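Local atomic coordinates of Alpha/beta hydrolase (Pectobacterium atrosepticum SCRI1043, PDB entry 3BDV), a protein that is probably a hydrolase of the alpha/beta-hydrolase fold, related to YdeN-like serine hydrolases, and binds calcium in the crystal, its natural substrate being unknown. Residues A[7-11]-A[41-45]; A[89-94]-A[118-124]; A[133-138]-A[160-164]. One frame throughout, in Å; residues are numbered along the deposited sequence.

Interaction 1 of 3, residues A[7-11]-A[41-45]. With EDO (1,2-ethanediol), chain H.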
loop_
_atom_site.group_PDB
_atom_site.type_symbol
_atom_site.label_atom_id
_atom_site.label_comp_id
_atom_site.label_asym_id
_atom_site.label_seq_id
_atom_site.Cartn_x
_atom_site.Cartn_y
_atom_site.Cartn_z
ATOM N N ILE A 7 7.499 -3.624 17.541
ATOM C CA ILE A 7 6.692 -3.486 16.315
ATOM C C ILE A 7 5.421 -4.344 16.441
ATOM O O ILE A 7 4.316 -3.897 16.183
ATOM C CB ILE A 7 7.478 -3.933 15.006
ATOM C CG1 ILE A 7 8.447 -2.852 14.527
ATOM C CG2 ILE A 7 6.503 -4.310 13.870
ATOM C CD1 ILE A 7 9.387 -3.270 13.328
ATOM N N ASP A 8 5.606 -5.612 16.792
ATOM C CA ASP A 8 4.458 -6.527 16.852
ATOM C C ASP A 8 3.436 -6.128 17.875
ATOM O O ASP A 8 2.239 -6.178 17.566
ATOM C CB ASP A 8 4.911 -7.949 17.106
ATOM C CG ASP A 8 5.740 -8.481 15.968
ATOM O OD1 ASP A 8 5.613 -7.939 14.884
ATOM O OD2 ASP A 8 6.537 -9.396 16.157
ATOM N N LEU A 9 3.869 -5.681 19.057
ATOM C CA LEU A 9 2.891 -5.240 20.086
ATOM C C LEU A 9 2.105 -4.033 19.603
ATOM O O LEU A 9 0.887 -3.977 19.728
ATOM C CB LEU A 9 3.587 -4.852 21.394
ATOM C CG LEU A 9 4.219 -5.938 22.271
ATOM C CD1 LEU A 9 5.276 -5.346 23.227
ATOM C CD2 LEU A 9 3.129 -6.676 23.029
ATOM N N ARG A 10 2.807 -3.067 19.020
ATOM C CA ARG A 10 2.152 -1.841 18.569
ATOM C C ARG A 10 1.184 -2.157 17.452
ATOM O O ARG A 10 0.053 -1.686 17.478
ATOM C CB ARG A 10 3.181 -0.810 18.113
ATOM C CG ARG A 10 3.895 -0.126 19.283
ATOM C CD ARG A 10 5.027 0.747 18.814
ATOM N NE ARG A 10 4.567 1.981 18.168
ATOM C CZ ARG A 10 5.419 2.878 17.677
ATOM N NH1 ARG A 10 6.725 2.677 17.734
ATOM N NH2 ARG A 10 5.000 3.956 17.077
ATOM N N LEU A 11 1.587 -3.012 16.504
ATOM C CA LEU A 11 0.686 -3.333 15.379
ATOM C C LEU A 11 -0.495 -4.195 15.804
ATOM O O LEU A 11 -1.605 -4.035 15.300
ATOM C CB LEU A 11 1.432 -3.955 14.184
ATOM C CG LEU A 11 2.193 -2.913 13.372
ATOM C CD1 LEU A 11 3.237 -3.614 12.452
ATOM C CD2 LEU A 11 1.276 -1.982 12.614
ATOM N N ARG A 41 3.001 -12.879 9.188
ATOM C CA ARG A 41 3.293 -12.316 10.508
ATOM C C ARG A 41 2.041 -11.839 11.283
ATOM O O ARG A 41 1.978 -11.973 12.529
ATOM C CB ARG A 41 4.321 -11.193 10.321
ATOM C CG ARG A 41 4.885 -10.654 11.565
ATOM C CD ARG A 41 5.955 -9.696 11.246
ATOM N NE ARG A 41 6.520 -9.067 12.439
ATOM C CZ ARG A 41 7.745 -8.563 12.501
ATOM N NH1 ARG A 41 8.560 -8.664 11.471
ATOM N NH2 ARG A 41 8.173 -7.985 13.609
ATOM N N PHE A 42 1.020 -11.392 10.539
ATOM C CA PHE A 42 -0.206 -10.805 11.074
ATOM C C PHE A 42 -1.408 -11.462 10.377
ATOM O O PHE A 42 -1.985 -10.918 9.423
ATOM C CB PHE A 42 -0.212 -9.299 10.832
ATOM C CG PHE A 42 0.948 -8.591 11.476
ATOM C CD1 PHE A 42 1.007 -8.431 12.842
ATOM C CD2 PHE A 42 2.008 -8.164 10.723
ATOM C CE1 PHE A 42 2.106 -7.821 13.460
ATOM C CE2 PHE A 42 3.099 -7.542 11.322
ATOM C CZ PHE A 42 3.159 -7.393 12.690
ATOM N N PRO A 43 -1.749 -12.678 10.801
ATOM C CA PRO A 43 -2.730 -13.440 10.030
ATOM C C PRO A 43 -4.133 -12.866 10.014
ATOM O O PRO A 43 -4.981 -13.343 9.239
ATOM C CB PRO A 43 -2.714 -14.827 10.707
ATOM C CG PRO A 43 -1.520 -14.857 11.576
ATOM C CD PRO A 43 -1.224 -13.436 11.948
ATOM N N HIS A 44 -4.401 -11.894 10.881
ATOM C CA HIS A 44 -5.681 -11.193 10.884
ATOM C C HIS A 44 -5.714 -10.085 9.815
ATOM O O HIS A 44 -6.777 -9.584 9.503
ATOM C CB HIS A 44 -5.975 -10.599 12.266
ATOM C CG HIS A 44 -4.799 -9.886 12.877
ATOM N ND1 HIS A 44 -3.639 -10.544 13.240
ATOM C CD2 HIS A 44 -4.586 -8.574 13.145
ATOM C CE1 HIS A 44 -2.775 -9.673 13.731
ATOM N NE2 HIS A 44 -3.325 -8.472 13.686
ATOM N N TRP A 45 -4.562 -9.687 9.261
ATOM C CA TRP A 45 -4.592 -8.714 8.164
ATOM C C TRP A 45 -5.274 -9.300 6.955
ATOM O O TRP A 45 -5.216 -10.486 6.746
ATOM C CB TRP A 45 -3.211 -8.249 7.790
ATOM C CG TRP A 45 -2.556 -7.410 8.868
ATOM C CD1 TRP A 45 -2.983 -7.226 10.162
ATOM C CD2 TRP A 45 -1.329 -6.687 8.753
ATOM N NE1 TRP A 45 -2.097 -6.413 10.842
ATOM C CE2 TRP A 45 -1.070 -6.084 10.013
ATOM C CE3 TRP A 45 -0.429 -6.485 7.715
ATOM C CZ2 TRP A 45 0.040 -5.284 10.247
ATOM C CZ3 TRP A 45 0.670 -5.680 7.944
ATOM C CH2 TRP A 45 0.908 -5.106 9.210
HETATM C C1 EDO H . 8.970 -0.069 17.855
HETATM O O1 EDO H . 8.365 0.749 18.879
HETATM C C2 EDO H . 8.850 0.480 16.428
HETATM O O2 EDO H . 10.038 1.172 16.004
#
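Leu11 crosses the ring of Phe42 at about a right angle, its CD1 methyl lying 3.8 Å from Phe42 CZ and approaching the edge of the Trp45 indole, 4.2 Å from Trp45 CZ2. Trp45 itself lies over one face of the Phe42 ring, and CG of Arg41 covers the opposite face. One turn earlier on the helix, Asp8 receives the guanidinium of Arg41 side-on. NE and NH2 converge on one oxygen, with Arg41 NE 2.8 Å and Arg41 NH2 2.9 Å from Asp8 OD1. OD1 stays close to the guanidinium plane and offers NE its syn lone pair, yet the two planar groups stand 75° apart, and the second oxygen, OD2, gains just a weak bond from NH2. The extended chain of Arg41, with CG opposite the backbone N (chi1 -171°), carries the charge past Phe42 to the aspartate. Glu174, on helix 174-185, forms a second salt bridge through Arg41 NH1, which probably helps to fix the guanidinium. Arg10 NH1 hydrogen-bonds to O1 of a 1,2-ethanediol, most likely a component of the crystallisation solution. The arrangement joins N-terminal helix 4-15 to the turn that leads from helix 34-41 into edge strand 46-47 of the alpha/beta-hydrolase sheet.

Interaction 2 of 3, residues A[89-94]-A[118-124]; sequences CHVVQQ and RIQASPL
Gln93 places its amide against the backbone of Gln120 and uses both ends of it: Gln93 NE2 donates to Gln120 O at 2.8 Å, almost straight at 171°, while Gln93 OE1 accepts from Gln120 N at 3.0 Å. The carbonyl oxygen of Gln120 lies in the plane of the Gln93 amide, although NE2 stands above the plane of the Gln120 carbonyl. Gln93 NE2 also makes a weak bond to Ser122 O. Two residues before Gln120, His90 ND1 donates to Arg118 O at 3.1 Å, and the oxygen sits at the edge of the imidazole, in its plane. The His90 ring turns there because CG lies opposite the backbone N (chi1 177°). A water lies 2.6 Å from Gln93 OE1 and 2.8 Å from Arg118 O, linking the two. The guanidinium of Arg118, nearly perpendicular to the His90 ring, is salt-bridged to Asp59. The apolar part of the contact is made by Leu124, whose CD2 lies 3.3 Å from Gln93 CG and near Cys89 SG; Val92 CG1 meets Leu124 CB, and Ile119 CD1 rests against His90 CB. Because the Gln93 amide and His90 ND1 pair with main-chain groups, polar backbone atoms of the loop before strand 128-132 are satisfied by side chains at the end of helix 83-93.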
loop_
_atom_site.group_PDB
_atom_site.type_symbol
_atom_site.label_atom_id
_atom_site.label_comp_id
_atom_site.label_asym_id
_atom_site.label_seq_id
_atom_site.Cartn_x
_atom_site.Cartn_y
_atom_site.Cartn_z
ATOM N N CYS A 89 -5.016 4.275 -4.811
ATOM C CA CYS A 89 -5.170 5.694 -5.062
ATOM C C CYS A 89 -6.490 5.974 -5.789
ATOM O O CYS A 89 -7.225 6.849 -5.406
ATOM C CB CYS A 89 -3.981 6.179 -5.861
ATOM S SG CYS A 89 -4.054 7.855 -6.391
ATOM N N HIS A 90 -6.775 5.207 -6.831
ATOM C CA HIS A 90 -7.922 5.462 -7.641
ATOM C C HIS A 90 -9.209 5.266 -6.815
ATOM O O HIS A 90 -10.142 6.055 -6.874
ATOM C CB HIS A 90 -7.887 4.545 -8.864
ATOM C CG HIS A 90 -9.086 4.668 -9.755
ATOM N ND1 HIS A 90 -9.167 5.585 -10.787
ATOM C CD2 HIS A 90 -10.247 3.965 -9.791
ATOM C CE1 HIS A 90 -10.311 5.431 -11.415
ATOM N NE2 HIS A 90 -10.988 4.464 -10.828
ATOM N N VAL A 91 -9.247 4.225 -6.006
ATOM C CA VAL A 91 -10.455 3.959 -5.207
ATOM C C VAL A 91 -10.746 5.102 -4.238
ATOM O O VAL A 91 -11.879 5.533 -4.128
ATOM C CB VAL A 91 -10.349 2.632 -4.454
ATOM C CG1 VAL A 91 -11.345 2.564 -3.307
ATOM C CG2 VAL A 91 -10.553 1.509 -5.421
ATOM N N VAL A 92 -9.725 5.619 -3.582
ATOM C CA VAL A 92 -9.868 6.783 -2.691
ATOM C C VAL A 92 -10.332 8.011 -3.486
ATOM O O VAL A 92 -11.289 8.711 -3.080
ATOM C CB VAL A 92 -8.543 7.087 -1.936
ATOM C CG1 VAL A 92 -8.667 8.428 -1.187
ATOM C CG2 VAL A 92 -8.226 5.958 -0.954
ATOM N N GLN A 93 -9.734 8.217 -4.652
ATOM C CA GLN A 93 -10.077 9.358 -5.502
ATOM C C GLN A 93 -11.504 9.311 -6.038
ATOM O O GLN A 93 -12.108 10.348 -6.288
ATOM C CB GLN A 93 -9.073 9.525 -6.657
ATOM C CG GLN A 93 -7.690 10.020 -6.179
ATOM C CD GLN A 93 -6.719 10.290 -7.298
ATOM O OE1 GLN A 93 -6.780 9.646 -8.365
ATOM N NE2 GLN A 93 -5.769 11.226 -7.049
ATOM N N GLN A 94 -12.050 8.116 -6.198
ATOM C CA GLN A 94 -13.408 7.974 -6.700
ATOM C C GLN A 94 -14.407 8.048 -5.572
ATOM O O GLN A 94 -15.610 7.989 -5.822
ATOM C CB GLN A 94 -13.537 6.670 -7.488
ATOM C CG GLN A 94 -12.609 6.595 -8.682
ATOM C CD GLN A 94 -12.742 7.786 -9.591
ATOM O OE1 GLN A 94 -11.754 8.425 -9.987
ATOM N NE2 GLN A 94 -13.963 8.109 -9.918
ATOM N N ARG A 118 -6.638 7.919 -15.728
ATOM C CA ARG A 118 -7.476 7.551 -14.602
ATOM C C ARG A 118 -6.921 7.862 -13.244
ATOM O O ARG A 118 -7.622 7.775 -12.246
ATOM C CB ARG A 118 -7.812 6.090 -14.746
ATOM C CG ARG A 118 -8.619 5.965 -16.062
ATOM C CD ARG A 118 -9.267 4.720 -16.240
ATOM N NE ARG A 118 -10.359 4.537 -15.305
ATOM C CZ ARG A 118 -10.928 3.366 -15.107
ATOM N NH1 ARG A 118 -10.473 2.301 -15.747
ATOM N NH2 ARG A 118 -11.903 3.242 -14.246
ATOM N N ILE A 119 -5.653 8.224 -13.166
ATOM C CA ILE A 119 -5.093 8.553 -11.888
ATOM C C ILE A 119 -4.901 10.062 -11.864
ATOM O O ILE A 119 -4.194 10.602 -12.736
ATOM C CB ILE A 119 -3.728 7.840 -11.715
ATOM C CG1 ILE A 119 -3.921 6.309 -11.767
ATOM C CG2 ILE A 119 -3.003 8.344 -10.443
ATOM C CD1 ILE A 119 -4.875 5.731 -10.707
ATOM N N GLN A 120 -5.528 10.750 -10.902
ATOM C CA GLN A 120 -5.487 12.208 -10.854
ATOM C C GLN A 120 -4.308 12.699 -10.019
ATOM O O GLN A 120 -3.921 12.066 -9.027
ATOM C CB GLN A 120 -6.773 12.756 -10.254
ATOM C CG GLN A 120 -8.043 12.234 -10.920
ATOM C CD GLN A 120 -9.289 12.648 -10.158
ATOM O OE1 GLN A 120 -9.375 13.779 -9.659
ATOM N NE2 GLN A 120 -10.262 11.740 -10.065
ATOM N N ALA A 121 -3.734 13.827 -10.453
ATOM C CA ALA A 121 -2.691 14.534 -9.743
ATOM C C ALA A 121 -3.381 15.553 -8.839
ATOM O O ALA A 121 -3.360 16.755 -9.062
ATOM C CB ALA A 121 -1.772 15.184 -10.692
ATOM N N SER A 122 -4.020 15.016 -7.815
ATOM C CA SER A 122 -4.774 15.813 -6.864
ATOM C C SER A 122 -4.813 15.107 -5.510
ATOM O O SER A 122 -4.622 13.876 -5.418
ATOM C CB SER A 122 -6.175 16.128 -7.409
ATOM O OG SER A 122 -6.848 14.972 -7.837
ATOM N N PRO A 123 -5.031 15.881 -4.447
ATOM C CA PRO A 123 -4.960 15.334 -3.113
ATOM C C PRO A 123 -5.879 14.192 -2.838
ATOM O O PRO A 123 -7.060 14.212 -3.230
ATOM C CB PRO A 123 -5.316 16.519 -2.226
ATOM C CG PRO A 123 -4.990 17.678 -3.011
ATOM C CD PRO A 123 -5.345 17.313 -4.408
ATOM N N LEU A 124 -5.356 13.215 -2.123
ATOM C CA LEU A 124 -6.152 12.105 -1.674
ATOM C C LEU A 124 -6.922 12.611 -0.428
ATOM O O LEU A 124 -6.407 13.377 0.394
ATOM C CB LEU A 124 -5.305 10.895 -1.322
ATOM C CG LEU A 124 -4.574 10.288 -2.540
ATOM C CD1 LEU A 124 -3.743 9.095 -2.148
ATOM C CD2 LEU A 124 -5.582 9.909 -3.601
HETATM O O HOH W 1 -8.714 8.709 -9.873
#

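Interaction 3 of 3, residues A[133-138]-A[160-164]; sequences SHNDPL and EAGHI
Ser133 OG sits among backbone groups of the opposite loop, donating to Gly162 O at 2.7 Å and accepting from Ala161 N at 3.0 Å. It lies in the plane of the glycine carbonyl, on a lone pair. Asn135 N also donates to this hydroxyl, closing an ST turn. Asn135 takes the less common position between N and the carbonyl carbon (chi1 68°), which turns Asn135 OD1 back to accept from Gly162 N at 2.7 Å, the donor standing above the amide plane. These bonds hold a type II' turn, Ala161 to Ile164, whose Gly162 has positive phi. The two loops follow strands 128-132 and 154-157, where alpha/beta-hydrolases commonly carry the acid and the histidine of a catalytic triad; consistent with that layout, His163 touches Ser82 of a probable nucleophile elbow. The His163 side chain extends with CG opposite N (chi1 -174°), and His163 ND1 donates to Asp136 OD1 at 2.8 Å. Leu138 N reaches Asp136 OD1 at 3.0 Å from the opposite face of the carboxylate, an Asx turn that positions it. Leu138 CD1 approaches His163 CE1 at 3.9 Å, and the imidazole and carboxylate planes are 61° apart.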
loop_
_atom_site.group_PDB
_atom_site.type_symbol
_atom_site.label_atom_id
_atom_site.label_comp_id
_atom_site.label_asym_id
_atom_site.label_seq_id
_atom_site.Cartn_x
_atom_site.Cartn_y
_atom_site.Cartn_z
ATOM N N SER A 133 11.666 4.380 -4.330
ATOM C CA SER A 133 13.051 3.933 -4.552
ATOM C C SER A 133 13.735 4.797 -5.650
ATOM O O SER A 133 13.054 5.402 -6.514
ATOM C CB SER A 133 13.007 2.458 -4.959
ATOM O OG SER A 133 14.230 2.017 -5.483
ATOM N N HIS A 134 15.074 4.873 -5.593
ATOM C CA HIS A 134 15.785 5.594 -6.633
ATOM C C HIS A 134 16.107 4.755 -7.865
ATOM O O HIS A 134 16.618 5.302 -8.825
ATOM C CB HIS A 134 17.101 6.166 -6.120
ATOM C CG HIS A 134 16.920 7.373 -5.287
ATOM N ND1 HIS A 134 17.143 8.642 -5.776
ATOM C CD2 HIS A 134 16.442 7.515 -4.028
ATOM C CE1 HIS A 134 16.859 9.515 -4.819
ATOM N NE2 HIS A 134 16.475 8.858 -3.741
ATOM N N ASN A 135 15.913 3.439 -7.794
ATOM C CA ASN A 135 16.113 2.522 -8.949
ATOM C C ASN A 135 14.970 1.526 -9.169
ATOM O O ASN A 135 15.162 0.329 -9.412
ATOM C CB ASN A 135 17.465 1.841 -8.913
ATOM C CG ASN A 135 17.615 0.857 -7.776
ATOM O OD1 ASN A 135 16.895 0.922 -6.765
ATOM N ND2 ASN A 135 18.594 -0.047 -7.917
ATOM N N ASP A 136 13.776 2.081 -9.158
ATOM C CA ASP A 136 12.555 1.341 -9.430
ATOM C C ASP A 136 12.273 1.504 -10.912
ATOM O O ASP A 136 12.023 2.612 -11.351
ATOM C CB ASP A 136 11.412 1.961 -8.634
ATOM C CG ASP A 136 10.107 1.271 -8.860
ATOM O OD1 ASP A 136 10.035 0.391 -9.745
ATOM O OD2 ASP A 136 9.143 1.602 -8.143
ATOM N N PRO A 137 12.249 0.415 -11.672
ATOM C CA PRO A 137 12.006 0.589 -13.120
ATOM C C PRO A 137 10.701 1.256 -13.502
ATOM O O PRO A 137 10.608 1.804 -14.605
ATOM C CB PRO A 137 12.072 -0.848 -13.642
ATOM C CG PRO A 137 13.073 -1.489 -12.729
ATOM C CD PRO A 137 12.645 -0.987 -11.381
ATOM N N LEU A 138 9.706 1.196 -12.636
ATOM C CA LEU A 138 8.385 1.693 -13.016
ATOM C C LEU A 138 8.104 3.092 -12.518
ATOM O O LEU A 138 7.097 3.647 -12.907
ATOM C CB LEU A 138 7.277 0.731 -12.554
ATOM C CG LEU A 138 7.396 -0.672 -13.135
ATOM C CD1 LEU A 138 6.166 -1.513 -12.896
ATOM C CD2 LEU A 138 7.801 -0.552 -14.632
ATOM N N GLU A 160 18.209 3.118 -2.914
ATOM C CA GLU A 160 18.210 2.193 -4.034
ATOM C C GLU A 160 17.638 0.876 -3.582
ATOM O O GLU A 160 18.375 0.015 -3.159
ATOM C CB GLU A 160 19.619 2.017 -4.615
ATOM C CG GLU A 160 19.989 3.141 -5.485
ATOM C CD GLU A 160 21.409 3.037 -6.018
ATOM O OE1 GLU A 160 22.060 2.006 -5.844
ATOM O OE2 GLU A 160 21.851 4.001 -6.619
ATOM N N ALA A 161 16.319 0.747 -3.664
ATOM C CA ALA A 161 15.618 -0.406 -3.183
ATOM C C ALA A 161 14.964 -1.185 -4.318
ATOM O O ALA A 161 13.947 -1.902 -4.113
ATOM C CB ALA A 161 14.565 0.001 -2.147
ATOM N N GLY A 162 15.518 -1.044 -5.512
ATOM C CA GLY A 162 14.865 -1.651 -6.681
ATOM C C GLY A 162 13.371 -1.316 -6.772
ATOM O O GLY A 162 12.943 -0.166 -6.531
ATOM N N HIS A 163 12.572 -2.336 -7.079
ATOM C CA HIS A 163 11.115 -2.248 -7.175
ATOM C C HIS A 163 10.396 -2.568 -5.846
ATOM O O HIS A 163 9.171 -2.596 -5.800
ATOM C CB HIS A 163 10.634 -3.149 -8.325
ATOM C CG HIS A 163 9.188 -3.063 -8.653
ATOM N ND1 HIS A 163 8.551 -1.875 -8.963
ATOM C CD2 HIS A 163 8.242 -4.030 -8.725
ATOM C CE1 HIS A 163 7.283 -2.129 -9.244
ATOM N NE2 HIS A 163 7.062 -3.427 -9.092
ATOM N N ILE A 164 11.174 -2.701 -4.779
ATOM C CA ILE A 164 10.712 -2.951 -3.407
ATOM C C ILE A 164 9.900 -4.255 -3.424
ATOM O O ILE A 164 8.710 -4.284 -3.181
ATOM C CB ILE A 164 9.920 -1.731 -2.756
ATOM C CG1 ILE A 164 10.588 -0.378 -3.043
ATOM C CG2 ILE A 164 9.840 -1.920 -1.203
ATOM C CD1 ILE A 164 9.916 0.806 -2.366
#

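In the fold
The three contacts sit far apart around one parallel sheet and follow one another along the chain. Interaction 1 secures the N-terminal helix near edge strand 46-47, whereas interaction 2 lies on the opposite side of the chain's centre, about 28 Å away centre to centre. Interaction 3 stands about 26 Å from the first and 22 Å from the second, again between centres; its nearest atoms are about 11 Å from those of interaction 2. The helix of interaction 2, 83-93, begins just after Ser82, the probable nucleophile that His163 of interaction 3 touches, so these two contacts flank opposite ends of that helix. Separate calcium ions lie about 10 Å from the side chains of Trp45 and Arg118.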